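Long-range contacts in methylmalonate-semialdehyde dehydrogenase (PDB 4ZZ7), which probably oxidises methylmalonate semialdehyde to propanoyl-CoA using NAD and coenzyme A, as a member of the aldehyde dehydrogenase family: residues A[251-256]-A[286-291]; A[373-378]-A[390-395]. All coordinates share one frame; numbering follows the deposited sequence.

Contact 1: residues A[251-256]-A[286-291]; sequences GAKNHA and LSVAVA
The carbonyl oxygen Asn254 O takes two backbone N-H groups from the neighbouring strand. The sounder bond comes from Val288 N, with Val288 N to Asn254 O at 3.2 Å. The second, from Ser287 N, is bent and weak. Further along, Ala256 N donates to Val288 O at 2.8 Å. Ala256 O then accepts from Val290 N. This is parallel pairing, with His255 beside Val288 and Ala256 beside Ala289. The two strands belong to a beta-alpha-beta unit in which helix 264-276 makes the crossover. On the sheet face that carries both side chains, His255 and Val288 lie side by side and point the same way. His255 CG is anti to the carbonyl carbon (chi1 -71°), which sets the ring against Val288. Val288 CB sits over the centre of the imidazole, 3.8 Å from the ring centroid, in a CH-pi contact. Val290 CG2 comes to the ring edge at His255 CD2, 3.5 Å away. The ring's rotation is fixed by its two nitrogens. His255 ND1 donates to Lys253 O at 2.8 Å, with that oxygen in the ring plane, and His255 NE2 bonds to Tyr382 OH. A leucine in place of His255 would probably leave Lys253 O and the Tyr382 hydroxyl without these bonds and take the flat face from Val288. Beside the ring, the bent chain of Lys253 crosses Val288 at about a right angle, with Lys253 CD against Val288 CG2 at 3.4 Å. On the other face of the sheet, Ala256 CB rests against both methyls of Leu286, CD1 and CD2.

Contact 2: residues A[373-378]-A[390-395]; sequences DHVTPE and VLQVVR
The charged contact is between Asp373 and Arg395, which form a salt bridge. Arg395 grips the carboxylate side-on with two nitrogens. Arg395 NE reaches Asp373 OD1 at 3.0 Å, close to the guanidinium plane and on the syn side of the oxygen. Arg395 NH1 reaches the syn lone pair of Asp373 OD2 at 3.1 Å. The carboxylate and guanidinium planes are 40° apart. Asp373 has CG anti to its own N (chi1 -168°), which places the carboxylate where Arg395 NE and NH1 meet it. Arg395 NH2 has a further salt bridge to Asp298, so the guanidinium lies between two acids.

The His374 ring meets Arg395 obliquely, the ring and guanidinium planes 21° apart, with His374 NE2 3.6 Å from Arg395 NE. His374 ND1 is held by Thr348.

Packing is by valine methyls. Val375 CG1 packs on CB and CG of Gln392, both at 3.9 Å. Val393 CG1 lies 3.6 Å from Asp373 OD1.

Here the loop after strand 370-373 packs on strand 390-396, the parallel neighbour of that strand in the mixed sheet of the aldehyde dehydrogenase fold.

Contacts 1 and 2 belong to one mixed sheet, with centres about 9 Å apart. Strand 286-292 of contact 1 runs beside strand 390-396 of contact 2. Probable backbone hydrogen bonds join them: Ala289 N to Gln392 O at 2.8 Å and Ala291 N to Val394 O at 2.7 Å. Lys253 CE also packs on Gln392 OE1, 3.5 Å away. Contact 1 is the closer to the cofactor. Its Gly251 touches NAD. The side chains of Asn254 and Lys253 are about 7 and 5 Å from those of the NAD-binding residues Cys283 and Glu385, respectively. In contact 2 the side chain of Gln392 is about 14 Å from NAD and about 9 Å from that of Glu385.

Contact 1: residues A[251-256]-A[286-291]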
loop_
_atom_site.group_PDB
_atom_site.type_symbol
_atom_site.label_atom_id
_atom_site.label_comp_id
_atom_site.label_asym_id
_atom_site.label_seq_id
_atom_site.Cartn_x
_atom_site.Cartn_y
_atom_site.Cartn_z
ATOM N N GLY A 251 -29.136 10.886 -1.556
ATOM C CA GLY A 251 -30.059 10.385 -0.545
ATOM C C GLY A 251 -29.908 8.931 -0.168
ATOM O O GLY A 251 -29.012 8.237 -0.656
ATOM N N ALA A 252 -30.819 8.469 0.689
ATOM C CA ALA A 252 -30.723 7.138 1.286
ATOM C C ALA A 252 -32.050 6.586 1.835
ATOM O O ALA A 252 -32.904 7.335 2.284
ATOM C CB ALA A 252 -29.691 7.193 2.383
ATOM N N LYS A 253 -32.213 5.271 1.752
ATOM C CA LYS A 253 -33.260 4.535 2.490
ATOM C C LYS A 253 -32.640 3.284 3.124
ATOM O O LYS A 253 -32.610 2.187 2.526
ATOM C CB LYS A 253 -34.457 4.151 1.598
ATOM C CG LYS A 253 -35.751 4.908 1.909
ATOM C CD LYS A 253 -36.537 4.300 3.065
ATOM C CE LYS A 253 -37.876 5.005 3.281
ATOM N NZ LYS A 253 -37.789 6.234 4.103
ATOM N N ASN A 254 -32.131 3.457 4.342
ATOM C CA ASN A 254 -31.303 2.414 4.943
ATOM C C ASN A 254 -32.151 1.341 5.595
ATOM O O ASN A 254 -32.934 1.638 6.479
ATOM C CB ASN A 254 -30.317 3.020 5.941
ATOM C CG ASN A 254 -29.133 3.753 5.269
ATOM O OD1 ASN A 254 -28.072 3.884 5.863
ATOM N ND2 ASN A 254 -29.296 4.206 4.055
ATOM N N HIS A 255 -31.983 0.100 5.137
ATOM C CA HIS A 255 -32.744 -1.050 5.618
ATOM C C HIS A 255 -31.917 -1.899 6.578
ATOM O O HIS A 255 -30.732 -2.069 6.370
ATOM C CB HIS A 255 -33.145 -1.959 4.454
ATOM C CG HIS A 255 -34.198 -1.397 3.542
ATOM N ND1 HIS A 255 -34.085 -0.161 2.936
ATOM C CD2 HIS A 255 -35.351 -1.933 3.080
ATOM C CE1 HIS A 255 -35.137 0.051 2.167
ATOM N NE2 HIS A 255 -35.920 -1.008 2.241
ATOM N N ALA A 256 -32.568 -2.456 7.598
ATOM C CA ALA A 256 -31.962 -3.437 8.499
ATOM C C ALA A 256 -32.779 -4.727 8.488
ATOM O O ALA A 256 -33.978 -4.710 8.791
ATOM C CB ALA A 256 -31.876 -2.892 9.917
ATOM N N LEU A 286 -31.338 4.822 9.940
ATOM C CA LEU A 286 -31.963 3.552 9.658
ATOM C C LEU A 286 -33.486 3.687 9.712
ATOM O O LEU A 286 -34.080 3.685 10.793
ATOM C CB LEU A 286 -31.463 2.506 10.633
ATOM C CG LEU A 286 -31.262 1.208 9.880
ATOM C CD1 LEU A 286 -30.307 0.400 10.687
ATOM C CD2 LEU A 286 -32.555 0.447 9.661
ATOM N N SER A 287 -34.097 3.797 8.527
ATOM C CA SER A 287 -35.524 4.138 8.358
ATOM C C SER A 287 -36.438 2.942 8.087
ATOM O O SER A 287 -37.658 3.062 8.187
ATOM C CB SER A 287 -35.678 5.139 7.222
ATOM O OG SER A 287 -34.802 4.815 6.176
ATOM N N VAL A 288 -35.855 1.797 7.747
ATOM C CA VAL A 288 -36.622 0.604 7.422
ATOM C C VAL A 288 -36.054 -0.628 8.129
ATOM O O VAL A 288 -34.896 -0.990 7.972
ATOM C CB VAL A 288 -36.656 0.354 5.902
ATOM C CG1 VAL A 288 -37.630 -0.763 5.558
ATOM C CG2 VAL A 288 -37.039 1.616 5.150
ATOM N N ALA A 289 -36.895 -1.280 8.912
ATOM C CA ALA A 289 -36.524 -2.538 9.532
ATOM C C ALA A 289 -37.259 -3.648 8.775
ATOM O O ALA A 289 -38.489 -3.678 8.714
ATOM C CB ALA A 289 -36.906 -2.524 11.003
ATOM N N VAL A 290 -36.512 -4.528 8.140
ATOM C CA VAL A 290 -37.125 -5.615 7.383
ATOM C C VAL A 290 -37.157 -6.882 8.243
ATOM O O VAL A 290 -36.163 -7.596 8.341
ATOM C CB VAL A 290 -36.380 -5.862 6.061
ATOM C CG1 VAL A 290 -37.126 -6.866 5.193
ATOM C CG2 VAL A 290 -36.223 -4.558 5.304
ATOM N N ALA A 291 -38.305 -7.155 8.858
ATOM C CA ALA A 291 -38.446 -8.298 9.744
ATOM C C ALA A 291 -38.727 -9.551 8.926
ATOM O O ALA A 291 -39.724 -9.630 8.236
ATOM C CB ALA A 291 -39.555 -8.056 10.741
HETATM O O HOH W 1 -32.445 6.635 5.406
#

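Contact 2: residues A[373-378]-A[390-395]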
loop_
_atom_site.group_PDB
_atom_site.type_symbol
_atom_site.label_atom_id
_atom_site.label_comp_id
_atom_site.label_asym_id
_atom_site.label_seq_id
_atom_site.Cartn_x
_atom_site.Cartn_y
_atom_site.Cartn_z
ATOM N N ASP A 373 -46.072 0.361 10.877
ATOM C CA ASP A 373 -45.977 -1.105 10.717
ATOM C C ASP A 373 -46.784 -1.494 9.478
ATOM O O ASP A 373 -47.614 -0.714 8.994
ATOM C CB ASP A 373 -46.454 -1.820 12.005
ATOM C CG ASP A 373 -46.123 -3.351 12.054
ATOM O OD1 ASP A 373 -45.321 -3.886 11.260
ATOM O OD2 ASP A 373 -46.696 -4.042 12.922
ATOM N N HIS A 374 -46.483 -2.674 8.931
ATOM C CA HIS A 374 -47.154 -3.216 7.722
ATOM C C HIS A 374 -47.025 -2.286 6.515
ATOM O O HIS A 374 -48.016 -1.986 5.836
ATOM C CB HIS A 374 -48.633 -3.532 7.998
ATOM C CG HIS A 374 -48.839 -4.410 9.188
ATOM N ND1 HIS A 374 -49.395 -3.950 10.365
ATOM C CD2 HIS A 374 -48.528 -5.711 9.400
ATOM C CE1 HIS A 374 -49.432 -4.936 11.246
ATOM N NE2 HIS A 374 -48.905 -6.013 10.688
ATOM N N VAL A 375 -45.798 -1.834 6.258
ATOM C CA VAL A 375 -45.542 -0.951 5.122
ATOM C C VAL A 375 -45.184 -1.852 3.962
ATOM O O VAL A 375 -44.677 -2.967 4.171
ATOM C CB VAL A 375 -44.451 0.131 5.380
ATOM C CG1 VAL A 375 -44.545 0.703 6.783
ATOM C CG2 VAL A 375 -43.062 -0.407 5.145
ATOM N N THR A 376 -45.448 -1.369 2.753
ATOM C CA THR A 376 -45.243 -2.174 1.545
ATOM C C THR A 376 -44.407 -1.421 0.506
ATOM O O THR A 376 -44.366 -0.187 0.539
ATOM C CB THR A 376 -46.589 -2.639 0.920
ATOM O OG1 THR A 376 -47.414 -1.508 0.588
ATOM C CG2 THR A 376 -47.341 -3.595 1.872
ATOM N N PRO A 377 -43.759 -2.155 -0.431
ATOM C CA PRO A 377 -42.920 -1.496 -1.432
ATOM C C PRO A 377 -43.659 -0.525 -2.330
ATOM O O PRO A 377 -43.013 0.301 -2.969
ATOM C CB PRO A 377 -42.367 -2.656 -2.264
ATOM C CG PRO A 377 -42.466 -3.845 -1.384
ATOM C CD PRO A 377 -43.705 -3.622 -0.571
ATOM N N GLU A 378 -44.987 -0.607 -2.353
ATOM C CA GLU A 378 -45.810 0.225 -3.242
ATOM C C GLU A 378 -46.150 1.607 -2.661
ATOM O O GLU A 378 -46.656 2.464 -3.388
ATOM C CB GLU A 378 -47.084 -0.505 -3.736
ATOM C CG GLU A 378 -47.632 -1.651 -2.882
ATOM C CD GLU A 378 -46.844 -2.973 -3.025
ATOM O OE1 GLU A 378 -46.982 -3.844 -2.137
ATOM O OE2 GLU A 378 -46.076 -3.165 -4.007
ATOM N N VAL A 390 -38.722 8.691 11.969
ATOM C CA VAL A 390 -39.761 7.737 11.580
ATOM C C VAL A 390 -39.114 6.401 11.282
ATOM O O VAL A 390 -38.229 6.328 10.446
ATOM C CB VAL A 390 -40.533 8.232 10.324
ATOM C CG1 VAL A 390 -41.608 7.244 9.880
ATOM C CG2 VAL A 390 -41.147 9.609 10.562
ATOM N N LEU A 391 -39.576 5.349 11.946
ATOM C CA LEU A 391 -39.123 4.000 11.655
ATOM C C LEU A 391 -40.239 3.161 11.029
ATOM O O LEU A 391 -41.260 2.941 11.653
ATOM C CB LEU A 391 -38.670 3.328 12.934
ATOM C CG LEU A 391 -37.555 2.274 12.832
ATOM C CD1 LEU A 391 -37.614 1.352 14.048
ATOM C CD2 LEU A 391 -37.561 1.453 11.547
ATOM N N GLN A 392 -40.020 2.706 9.793
ATOM C CA GLN A 392 -40.932 1.799 9.059
ATOM C C GLN A 392 -40.491 0.341 9.196
ATOM O O GLN A 392 -39.302 0.044 9.176
ATOM C CB GLN A 392 -40.981 2.186 7.576
ATOM C CG GLN A 392 -41.772 3.453 7.334
ATOM C CD GLN A 392 -41.491 4.115 6.000
ATOM O OE1 GLN A 392 -40.344 4.325 5.630
ATOM N NE2 GLN A 392 -42.545 4.494 5.294
ATOM N N VAL A 393 -41.439 -0.575 9.329
ATOM C CA VAL A 393 -41.098 -2.017 9.428
ATOM C C VAL A 393 -41.874 -2.827 8.398
ATOM O O VAL A 393 -43.097 -2.829 8.399
ATOM C CB VAL A 393 -41.249 -2.589 10.858
ATOM C CG1 VAL A 393 -42.334 -1.863 11.596
ATOM C CG2 VAL A 393 -41.516 -4.086 10.872
ATOM N N VAL A 394 -41.123 -3.470 7.510
ATOM C CA VAL A 394 -41.654 -4.346 6.497
ATOM C C VAL A 394 -41.495 -5.772 7.006
ATOM O O VAL A 394 -40.534 -6.095 7.706
ATOM C CB VAL A 394 -40.884 -4.204 5.161
ATOM C CG1 VAL A 394 -41.387 -5.198 4.108
ATOM C CG2 VAL A 394 -40.991 -2.782 4.626
ATOM N N ARG A 395 -42.456 -6.614 6.634
ATOM C CA ARG A 395 -42.434 -8.030 6.951
ATOM C C ARG A 395 -42.222 -8.791 5.641
ATOM O O ARG A 395 -42.767 -8.410 4.608
ATOM C CB ARG A 395 -43.731 -8.414 7.676
ATOM C CG ARG A 395 -43.857 -7.759 9.059
ATOM C CD ARG A 395 -45.296 -7.472 9.481
ATOM N NE ARG A 395 -45.374 -6.835 10.801
ATOM C CZ ARG A 395 -45.267 -7.475 11.968
ATOM N NH1 ARG A 395 -45.354 -6.804 13.114
ATOM N NH2 ARG A 395 -45.084 -8.778 12.008
#